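Peptidoglycan-recognition protein LB (Drosophila melanogaster, PDB 7NSZ) hydrolyses bacterial peptidoglycan as a zinc-dependent N-acetylmuramoyl-L-alanine amidase, probably scavenging its biologically active forms in innate immunity. Local coordinates at residues A[17-20]-A[21-24]; A[100-104]-A[105-109]; A[168-171]-A[172-175]. The protein carries 1 engineered substitution. All blocks are in the same frame, centred on the assembly; numbering follows the deposited sequence.

Contact 1. Residues A[17-20]-A[21-24]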
ATOM      1  N   LEU A  17     -11.304  -8.338  -0.732  1.00 12.39           N
ATOM      2  CA  LEU A  17     -11.052  -7.003  -1.329  1.00 13.83           C
ATOM      3  C   LEU A  17     -12.296  -6.160  -1.239  1.00 13.35           C
ATOM      4  O   LEU A  17     -13.325  -6.528  -1.890  1.00 16.15           O
ATOM      5  CB  LEU A  17     -10.672  -7.127  -2.796  1.00 15.23           C
ATOM      6  CG  LEU A  17     -10.303  -5.779  -3.428  1.00 17.73           C
ATOM      7  CD1 LEU A  17     -11.484  -4.892  -3.647  1.00 24.55           C
ATOM      8  CD2 LEU A  17      -9.197  -5.040  -2.696  1.00 17.56           C
ATOM      9  N   LEU A  18     -12.310  -5.093  -0.455  1.00 12.03           N
ATOM     10  CA  LEU A  18     -13.427  -4.162  -0.307  1.00 12.10           C
ATOM     11  C   LEU A  18     -13.273  -2.994  -1.269  1.00 11.91           C
ATOM     12  O   LEU A  18     -12.150  -2.494  -1.520  1.00 13.31           O
ATOM     13  CB  LEU A  18     -13.505  -3.778   1.156  1.00 13.44           C
ATOM     14  CG  LEU A  18     -13.626  -4.995   2.102  1.00 14.25           C
ATOM     15  CD1 LEU A  18     -13.684  -4.520   3.542  1.00 15.99           C
ATOM     16  CD2 LEU A  18     -14.809  -5.909   1.781  1.00 14.90           C
ATOM     17  N   SER A  19     -14.362  -2.578  -1.870  1.00 11.07           N
ATOM     18  CA  SER A  19     -14.365  -1.488  -2.852  1.00 11.36           C
ATOM     19  C   SER A  19     -14.238  -0.129  -2.148  1.00 10.94           C
ATOM     20  O   SER A  19     -14.449   0.005  -0.902  1.00 11.36           O
ATOM     21  CB  SER A  19     -15.646  -1.550  -3.655  1.00 11.79           C
ATOM     22  OG  SER A  19     -16.725  -1.159  -2.810  1.00 14.05           O
ATOM     23  N   ARG A  20     -14.012   0.900  -2.925  1.00 11.71           N
ATOM     24  CA  ARG A  20     -14.044   2.287  -2.429  1.00 12.14           C
ATOM     25  C   ARG A  20     -15.410   2.626  -1.801  1.00 13.58           C
ATOM     26  O   ARG A  20     -15.474   3.188  -0.685  1.00 13.19           O
ATOM     27  CB  ARG A  20     -13.736   3.237  -3.581  1.00 13.35           C
ATOM     28  CG  ARG A  20     -12.306   3.176  -4.091  1.00 12.45           C
ATOM     29  CD  ARG A  20     -12.125   4.128  -5.251  1.00 13.65           C
ATOM     30  NE  ARG A  20     -12.263   5.523  -4.834  1.00 12.38           N
ATOM     31  CZ  ARG A  20     -11.259   6.280  -4.474  1.00 11.50           C
ATOM     32  NH1 ARG A  20     -10.020   5.801  -4.430  1.00 12.26           N
ATOM     33  NH2 ARG A  20     -11.439   7.546  -4.161  1.00 12.38           N
ATOM     34  N   SER A  21     -16.515   2.221  -2.450  1.00 14.73           N
ATOM     35  CA  SER A  21     -17.879   2.522  -1.909  1.00 16.39           C
ATOM     36  C   SER A  21     -18.076   1.777  -0.585  1.00 15.35           C
ATOM     37  O   SER A  21     -18.705   2.322   0.340  1.00 15.59           O
ATOM     38  CB  SER A  21     -18.954   2.213  -2.909  1.00 20.36           C
ATOM     39  OG  SER A  21     -18.881   0.869  -3.312  1.00 24.83           O
ATOM     40  N   ASP A  22     -17.474   0.613  -0.464  1.00 13.02           N
ATOM     41  CA  ASP A  22     -17.560  -0.203   0.769  1.00 13.71           C
ATOM     42  C   ASP A  22     -17.048   0.578   1.961  1.00 13.94           C
ATOM     43  O   ASP A  22     -17.577   0.342   3.053  1.00 16.19           O
ATOM     44  CB  ASP A  22     -16.847  -1.552   0.646  1.00 14.30           C
ATOM     45  CG  ASP A  22     -17.502  -2.593  -0.241  1.00 17.19           C
ATOM     46  OD1 ASP A  22     -18.766  -2.477  -0.487  1.00 19.95           O
ATOM     47  OD2 ASP A  22     -16.802  -3.556  -0.634  1.00 16.75           O
ATOM     48  N   TRP A  23     -16.031   1.436   1.834  1.00 12.42           N
ATOM     49  CA  TRP A  23     -15.506   2.204   2.984  1.00 13.68           C
ATOM     50  C   TRP A  23     -15.974   3.647   2.950  1.00 12.51           C
ATOM     51  O   TRP A  23     -15.494   4.425   3.723  1.00 13.18           O
ATOM     52  CB  TRP A  23     -13.978   2.022   3.153  1.00 13.01           C
ATOM     53  CG  TRP A  23     -13.077   2.373   1.993  1.00 10.86           C
ATOM     54  CD1 TRP A  23     -12.583   1.492   1.067  1.00 10.38           C
ATOM     55  CD2 TRP A  23     -12.439   3.634   1.754  1.00 10.56           C
ATOM     56  NE1 TRP A  23     -11.687   2.135   0.252  1.00 10.08           N
ATOM     57  CE2 TRP A  23     -11.612   3.450   0.610  1.00  9.48           C
ATOM     58  CE3 TRP A  23     -12.505   4.899   2.347  1.00 10.51           C
ATOM     59  CZ2 TRP A  23     -10.822   4.480   0.115  1.00 10.13           C
ATOM     60  CZ3 TRP A  23     -11.749   5.915   1.808  1.00 10.99           C
ATOM     61  CH2 TRP A  23     -10.891   5.688   0.735  1.00 10.96           C
ATOM     62  N   GLY A  24     -16.853   3.989   2.008  1.00 12.38           N
ATOM     63  CA  GLY A  24     -17.452   5.333   1.969  1.00 13.18           C
ATOM     64  C   GLY A  24     -16.496   6.392   1.446  1.00 13.01           C
ATOM     65  O   GLY A  24     -16.567   7.554   1.901  1.00 13.54           O
TER

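Contact 2. Residues A[100-104]-A[105-109]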
ATOM      1  N   GLY A 100      -0.154   6.729  -8.441  1.00 10.63           N
ATOM      2  CA  GLY A 100      -0.278   6.977  -6.998  1.00 10.05           C
ATOM      3  C   GLY A 100       0.353   8.271  -6.563  1.00  9.38           C
ATOM      4  O   GLY A 100       0.837   9.046  -7.427  1.00 12.64           O
ATOM      5  N   ALA A 101       0.332   8.532  -5.270  1.00  9.30           N
ATOM      6  CA  ALA A 101       1.053   9.676  -4.675  1.00  9.43           C
ATOM      7  C   ALA A 101       1.679   9.193  -3.384  1.00  9.91           C
ATOM      8  O   ALA A 101       1.541   9.794  -2.325  1.00 13.18           O
ATOM      9  CB  ALA A 101       0.111  10.835  -4.374  1.00 10.93           C
ATOM     10  N   HIS A 102       2.422   8.094  -3.494  1.00  9.35           N
ATOM     11  CA  HIS A 102       3.017   7.427  -2.316  1.00  9.89           C
ATOM     12  C   HIS A 102       4.535   7.286  -2.422  1.00  9.53           C
ATOM     13  O   HIS A 102       5.124   7.083  -1.381  1.00 10.03           O
ATOM     14  CB  HIS A 102       2.319   6.079  -2.040  1.00  9.40           C
ATOM     15  CG  HIS A 102       2.506   5.079  -3.125  1.00  8.61           C
ATOM     16  ND1 HIS A 102       3.594   4.221  -3.216  1.00  8.93           N
ATOM     17  CD2 HIS A 102       1.791   4.882  -4.259  1.00  8.30           C
ATOM     18  CE1 HIS A 102       3.517   3.584  -4.371  1.00  9.62           C
ATOM     19  NE2 HIS A 102       2.427   4.005  -5.072  1.00  9.28           N
ATOM     20  N   ALA A 103       5.107   7.236  -3.598  1.00  9.84           N
ATOM     21  CA  ALA A 103       6.547   6.933  -3.720  1.00 10.23           C
ATOM     22  C   ALA A 103       7.085   7.678  -4.930  1.00  9.76           C
ATOM     23  O   ALA A 103       6.937   7.236  -6.037  1.00 10.83           O
ATOM     24  CB  ALA A 103       6.748   5.449  -3.869  1.00 10.67           C
ATOM     25  N   PRO A 104       7.725   8.850  -4.691  1.00 12.28           N
ATOM     26  CA  PRO A 104       8.321   9.610  -5.809  1.00 12.27           C
ATOM     27  C   PRO A 104       9.196   8.745  -6.722  1.00 10.59           C
ATOM     28  O   PRO A 104       9.978   7.949  -6.215  1.00 12.00           O
ATOM     29  CB  PRO A 104       9.132  10.688  -5.066  1.00 13.21           C
ATOM     30  CG  PRO A 104       8.415  10.882  -3.745  1.00 12.92           C
ATOM     31  CD  PRO A 104       7.880   9.487  -3.385  1.00 12.36           C
ATOM     32  N   LYS A 105       9.019   8.901  -8.019  1.00 12.32           N
ATOM     33  CA  LYS A 105       9.738   8.200  -9.100  1.00 14.96           C
ATOM     34  C   LYS A 105       9.147   6.808  -9.321  1.00 15.43           C
ATOM     35  O   LYS A 105       9.505   6.192 -10.345  1.00 14.79           O
ATOM     36  CB  LYS A 105      11.241   8.015  -8.817  1.00 17.26           C
ATOM     37  CG  LYS A 105      12.032   9.225  -8.388  1.00 19.85           C
ATOM     38  CD  LYS A 105      12.142  10.161  -9.505  1.00 23.45           C
ATOM     39  CE  LYS A 105      13.124  11.282  -9.241  1.00 24.18           C
ATOM     40  NZ  LYS A 105      13.326  12.088 -10.455  1.00 29.59           N
ATOM     41  N   TYR A 106       8.200   6.349  -8.483  1.00 12.00           N
ATOM     42  CA  TYR A 106       7.566   5.023  -8.673  1.00 12.12           C
ATOM     43  C   TYR A 106       6.059   5.095  -8.821  1.00 11.54           C
ATOM     44  O   TYR A 106       5.411   4.054  -8.925  1.00 11.42           O
ATOM     45  CB  TYR A 106       7.909   4.123  -7.491  1.00 11.90           C
ATOM     46  CG  TYR A 106       9.358   3.705  -7.498  1.00 11.80           C
ATOM     47  CD1 TYR A 106      10.369   4.536  -7.037  1.00 13.55           C
ATOM     48  CD2 TYR A 106       9.719   2.476  -8.002  1.00 13.49           C
ATOM     49  CE1 TYR A 106      11.696   4.140  -7.053  1.00 14.47           C
ATOM     50  CE2 TYR A 106      11.036   2.073  -8.083  1.00 14.76           C
ATOM     51  CZ  TYR A 106      12.019   2.904  -7.583  1.00 14.33           C
ATOM     52  OH  TYR A 106      13.321   2.491  -7.594  1.00 17.48           O
ATOM     53  N   ASN A 107       5.470   6.294  -8.762  1.00 11.42           N
ATOM     54  CA  ASN A 107       3.991   6.393  -8.683  1.00 11.22           C
ATOM     55  C   ASN A 107       3.309   5.872  -9.934  1.00 11.46           C
ATOM     56  O   ASN A 107       2.189   5.340  -9.846  1.00 11.23           O
ATOM     57  CB  ASN A 107       3.582   7.833  -8.401  1.00 10.51           C
ATOM     58  CG  ASN A 107       3.838   8.199  -6.962  1.00 11.15           C
ATOM     59  OD1 ASN A 107       3.542   7.433  -6.038  1.00 11.30           O
ATOM     60  ND2 ASN A 107       4.361   9.394  -6.751  1.00 11.89           N
ATOM     61  N   ASP A 108       3.969   5.960 -11.094  1.00 12.01           N
ATOM     62  CA  ASP A 108       3.377   5.484 -12.368  1.00 12.76           C
ATOM     63  C   ASP A 108       3.918   4.091 -12.725  1.00 13.22           C
ATOM     64  O   ASP A 108       3.777   3.712 -13.882  1.00 13.75           O
ATOM     65  CB  ASP A 108       3.703   6.469 -13.498  1.00 15.06           C
ATOM     66  CG  ASP A 108       5.209   6.501 -13.800  1.00 17.13           C
ATOM     67  OD1 ASP A 108       6.039   5.937 -13.034  1.00 17.47           O
ATOM     68  OD2 ASP A 108       5.563   7.175 -14.790  1.00 21.23           O
ATOM     69  N   LYS A 109       4.455   3.332 -11.776  1.00 13.02           N
ATOM     70  CA  LYS A 109       5.020   1.999 -12.123  1.00 12.02           C
ATOM     71  C   LYS A 109       4.992   1.064 -10.909  1.00 10.75           C
ATOM     72  O   LYS A 109       5.801   0.125 -10.804  1.00 11.50           O
ATOM     73  CB  LYS A 109       6.449   2.177 -12.644  1.00 13.65           C
ATOM     74  CG  LYS A 109       7.391   2.853 -11.670  1.00 15.06           C
ATOM     75  CD  LYS A 109       8.859   2.943 -12.110  1.00 19.29           C
ATOM     76  CE  LYS A 109       9.061   3.847 -13.302  1.00 20.85           C
ATOM     77  NZ  LYS A 109       8.927   5.283 -12.971  1.00 26.03           N
TER
HETATM   78  O   HOH W   1       1.352   3.685  -7.669  1.00 10.67           O

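Contact 3. Residues A[168-171]-A[172-175]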
ATOM      1  N   PHE A 168       9.796  -3.366   7.943  1.00 11.69           N
ATOM      2  CA  PHE A 168      10.855  -3.420   6.926  1.00 11.89           C
ATOM      3  C   PHE A 168      11.599  -4.778   7.025  1.00 11.50           C
ATOM      4  O   PHE A 168      11.897  -5.427   6.030  1.00 12.20           O
ATOM      5  CB  PHE A 168      11.813  -2.236   7.019  1.00 12.26           C
ATOM      6  CG  PHE A 168      12.725  -2.238   5.816  1.00 13.37           C
ATOM      7  CD1 PHE A 168      12.241  -1.952   4.557  1.00 12.65           C
ATOM      8  CD2 PHE A 168      14.099  -2.444   5.939  1.00 14.50           C
ATOM      9  CE1 PHE A 168      13.047  -1.971   3.439  1.00 13.03           C
ATOM     10  CE2 PHE A 168      14.900  -2.448   4.813  1.00 14.88           C
ATOM     11  CZ  PHE A 168      14.401  -2.182   3.573  1.00 14.34           C
ATOM     12  N   ALA A 169      11.978  -5.165   8.252  1.00 12.60           N
ATOM     13  CA  ALA A 169      12.698  -6.445   8.436  1.00 13.38           C
ATOM     14  C   ALA A 169      11.814  -7.597   7.981  1.00 12.77           C
ATOM     15  O   ALA A 169      12.314  -8.568   7.361  1.00 14.21           O
ATOM     16  CB  ALA A 169      13.130  -6.593   9.879  1.00 13.78           C
ATOM     17  N   GLU A 170      10.518  -7.546   8.239  1.00 12.07           N
ATOM     18  CA  GLU A 170       9.589  -8.586   7.793  1.00 12.43           C
ATOM     19  C   GLU A 170       9.597  -8.659   6.263  1.00 11.76           C
ATOM     20  O   GLU A 170       9.688  -9.758   5.711  1.00 13.17           O
ATOM     21  CB  GLU A 170       8.195  -8.273   8.350  1.00 12.68           C
ATOM     22  CG  GLU A 170       7.069  -9.139   7.794  1.00 12.17           C
ATOM     23  CD  GLU A 170       7.125 -10.630   8.033  1.00 15.27           C
ATOM     24  OE1 GLU A 170       7.701 -11.042   9.091  1.00 15.92           O
ATOM     25  OE2 GLU A 170       6.525 -11.381   7.239  1.00 14.48           O
ATOM     26  N   ILE A 171       9.355  -7.535   5.570  1.00 11.49           N
ATOM     27  CA  ILE A 171       9.202  -7.619   4.098  1.00 11.67           C
ATOM     28  C   ILE A 171      10.525  -8.007   3.458  1.00 11.47           C
ATOM     29  O   ILE A 171      10.556  -8.523   2.346  1.00 11.79           O
ATOM     30  CB  ILE A 171       8.626  -6.334   3.439  1.00 11.21           C
ATOM     31  CG1 ILE A 171       9.596  -5.150   3.488  1.00 11.47           C
ATOM     32  CG2 ILE A 171       7.282  -6.023   4.082  1.00 11.89           C
ATOM     33  CD1 ILE A 171       9.096  -3.909   2.721  1.00 11.90           C
ATOM     34  N   SER A 172      11.623  -7.740   4.190  1.00 12.74           N
ATOM     35  CA  SER A 172      12.964  -8.180   3.716  1.00 14.67           C
ATOM     36  C   SER A 172      13.011  -9.697   3.582  1.00 15.75           C
ATOM     37  O   SER A 172      13.897 -10.174   2.866  1.00 17.16           O
ATOM     38  CB  SER A 172      14.107  -7.686   4.543  1.00 16.60           C
ATOM     39  OG  SER A 172      14.133  -6.262   4.640  1.00 20.99           O
ATOM     40  N   SER A 173      12.078 -10.419   4.189  1.00 14.80           N
ATOM     41  CA  SER A 173      12.064 -11.904   4.098  1.00 17.97           C
ATOM     42  C   SER A 173      11.063 -12.387   3.055  1.00 18.39           C
ATOM     43  O   SER A 173      10.865 -13.606   2.955  1.00 21.25           O
ATOM     44  CB  SER A 173      11.726 -12.483   5.440  1.00 17.67           C
ATOM     45  OG  SER A 173      10.335 -12.365   5.740  1.00 18.05           O
ATOM     46  N   TRP A 174      10.304 -11.490   2.403  1.00 16.36           N
ATOM     47  CA  TRP A 174       9.302 -11.887   1.405  1.00 16.26           C
ATOM     48  C   TRP A 174       9.965 -12.186   0.068  1.00 15.60           C
ATOM     49  O   TRP A 174      10.981 -11.602  -0.319  1.00 15.55           O
ATOM     50  CB  TRP A 174       8.223 -10.807   1.227  1.00 13.49           C
ATOM     51  CG  TRP A 174       7.341 -10.602   2.412  1.00 13.78           C
ATOM     52  CD1 TRP A 174       7.498 -11.125   3.665  1.00 14.61           C
ATOM     53  CD2 TRP A 174       6.229  -9.706   2.494  1.00 12.94           C
ATOM     54  NE1 TRP A 174       6.526 -10.655   4.490  1.00 14.04           N
ATOM     55  CE2 TRP A 174       5.720  -9.790   3.802  1.00 14.13           C
ATOM     56  CE3 TRP A 174       5.559  -8.901   1.551  1.00 12.91           C
ATOM     57  CZ2 TRP A 174       4.624  -9.044   4.237  1.00 14.04           C
ATOM     58  CZ3 TRP A 174       4.477  -8.170   1.975  1.00 14.37           C
ATOM     59  CH2 TRP A 174       4.007  -8.246   3.284  1.00 15.67           C
ATOM     60  N   PRO A 175       9.298 -13.035  -0.737  1.00 18.80           N
ATOM     61  CA  PRO A 175       9.661 -13.192  -2.135  1.00 20.26           C
ATOM     62  C   PRO A 175       9.776 -11.834  -2.834  1.00 17.25           C
ATOM     63  O   PRO A 175       8.949 -10.933  -2.651  1.00 17.47           O
ATOM     64  CB  PRO A 175       8.523 -14.006  -2.781  1.00 21.89           C
ATOM     65  CG  PRO A 175       7.733 -14.572  -1.644  1.00 22.25           C
ATOM     66  CD  PRO A 175       8.098 -13.808  -0.389  1.00 20.69           C
TER

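Contact 1. Residues A[17-20]-A[21-24]
S19 and D22 exchange side-chain to backbone hydrogen bonds in the reciprocal pattern of a capping box, which shapes the turn that follows the short edge strand 17-18. The hydroxyl OG of S19 accepts the backbone N-H of D22 at 3.0 Å. In return OD2 of D22 takes the backbone N-H of S19 at 2.9 Å, a fairly straight bond (160°) that meets the carboxylate from above its plane. Serine suits the first place because its short arm brings an oxygen back over the turn; aspartate suits the other because its carboxylate spans just the remaining gap.

Backbone bonds tighten the turn: W23 N donates to R20 O at 3.1 Å, and G24 N to S21 O. G24 has a positive phi (76°), which glycine adopts readily.

The packing is led by W23. Its CG is lodged between the backbone N and the carbonyl carbon (chi1 57°); this torsion folds the indole back over the turn and sets one face above R20 O, which lies 3.7 Å from the ring plane, toward the rim. The buried ring also packs on M59 and M62 of helix 55-72, and NE1 bonds to T92 O in strand 90-92. With an alanine here, T92 O would probably be left without its indole donor and a gap would open against helix 55-72.

Charge pairing lies outside the turn, where the R20 guanidinium forms a salt bridge to D77. On the strand side L18 crosses D22 at about a right angle, with L18 CB 3.8 Å from D22 OD2.

Contact 2. Residues A[100-104]-A[105-109]
N107 OD1 accepts two backbone N-H groups, those of H102 and A103, each with its N 2.9 Å from the oxygen. They arrive from opposite faces of the amide plane, and the bond from A103 is nearly straight (171°). Asparagine fits because its carbonyl lies one short arm from its own backbone; CG stands beside the backbone N (chi1 -75°), which turns the amide in toward 100-104. The backbone of N107 is held too, by G100 N on N107 O at 3.1 Å. Y106 N closes on A103 O at 2.9 Å.

This loop joins strands 90-92 and 110-115 of the amidase domain, and a type I beta turn from Y106 to K109 leads out of it. From the end of this turn K109 NZ reaches back to hydrogen-bond K105 O and forms a salt bridge with D108 OD1.

Further out, N107 OD1 also lies 3.5 Å above one face of the H102 ring, toward its rim, with the ring and amide planes 78° apart. A water in the imidazole plane connects H102 NE2 to N107 O, while ND1 bonds to the zinc ligand H44. G100 suits its place because a CB there would collide with H102 CD2. A103 CB rests on Y106 CB at 4.0 Å.

Contact 3. Residues A[168-171]-A[172-175]
W174 turns the edge of its indole to E170 and one face to I171, where helix 165-171 runs out into a type I beta turn from I171 to W174. At the edge, NE1 donates to E170 OE2 at 2.8 Å in a nearly straight bond (170°) lying in the ring plane. The carboxylate receives it on its anti side and is turned 71° from the indole. Glutamate has the length for this: CG points away from the backbone N (chi1 171°) and the chain then bends at chi2, swinging OE2 back toward the ring.

Over the face, I171 CA sits 3.8 Å from the centroid of the five-membered ring, almost directly above it, in a CH-pi contact. The branched isoleucine extends the cover, with CG2 4.0 Å from W174 CZ2. W174 also packs on L129 and A132 of helix 126-142 and makes a cation-pi contact with K133.

Two serines serve the helix end. S172 OG stands over the F168 ring and bonds F168 O at 2.8 Å, adding a hydroxyl to the ordinary i+4 donor, S172 N. S173 likewise gives both its backbone N-H, here only three residues on, and its hydroxyl to E170 O, OG lying 2.7 Å away in the carbonyl plane. Both carbonyls are thus doubly bonded, while the indole N-H would partly offset the unfavourable placing of a carboxylate near the negative helix end.

In the fold
The three contacts follow one another along the chain and none touches another. Contact 2 is closest to the zinc site of H44, H154 and C162: the H102 side chain is about 6 Å from the metal and about 4 Å from F80, an engineered residue at a position inferred to matter for the zinc-bound water. Contact 3 flanks the site, with the I171 side chain about 10 Å from zinc and that of F168 about 8 Å from those of H154 and C162. Contact 1, across the chain's centre from contact 3 (centres about 28 Å apart), approaches F80 to about 9 Å through W23. Contact 2 lies about 22 Å and about 20 Å from contacts 1 and 3, between centres.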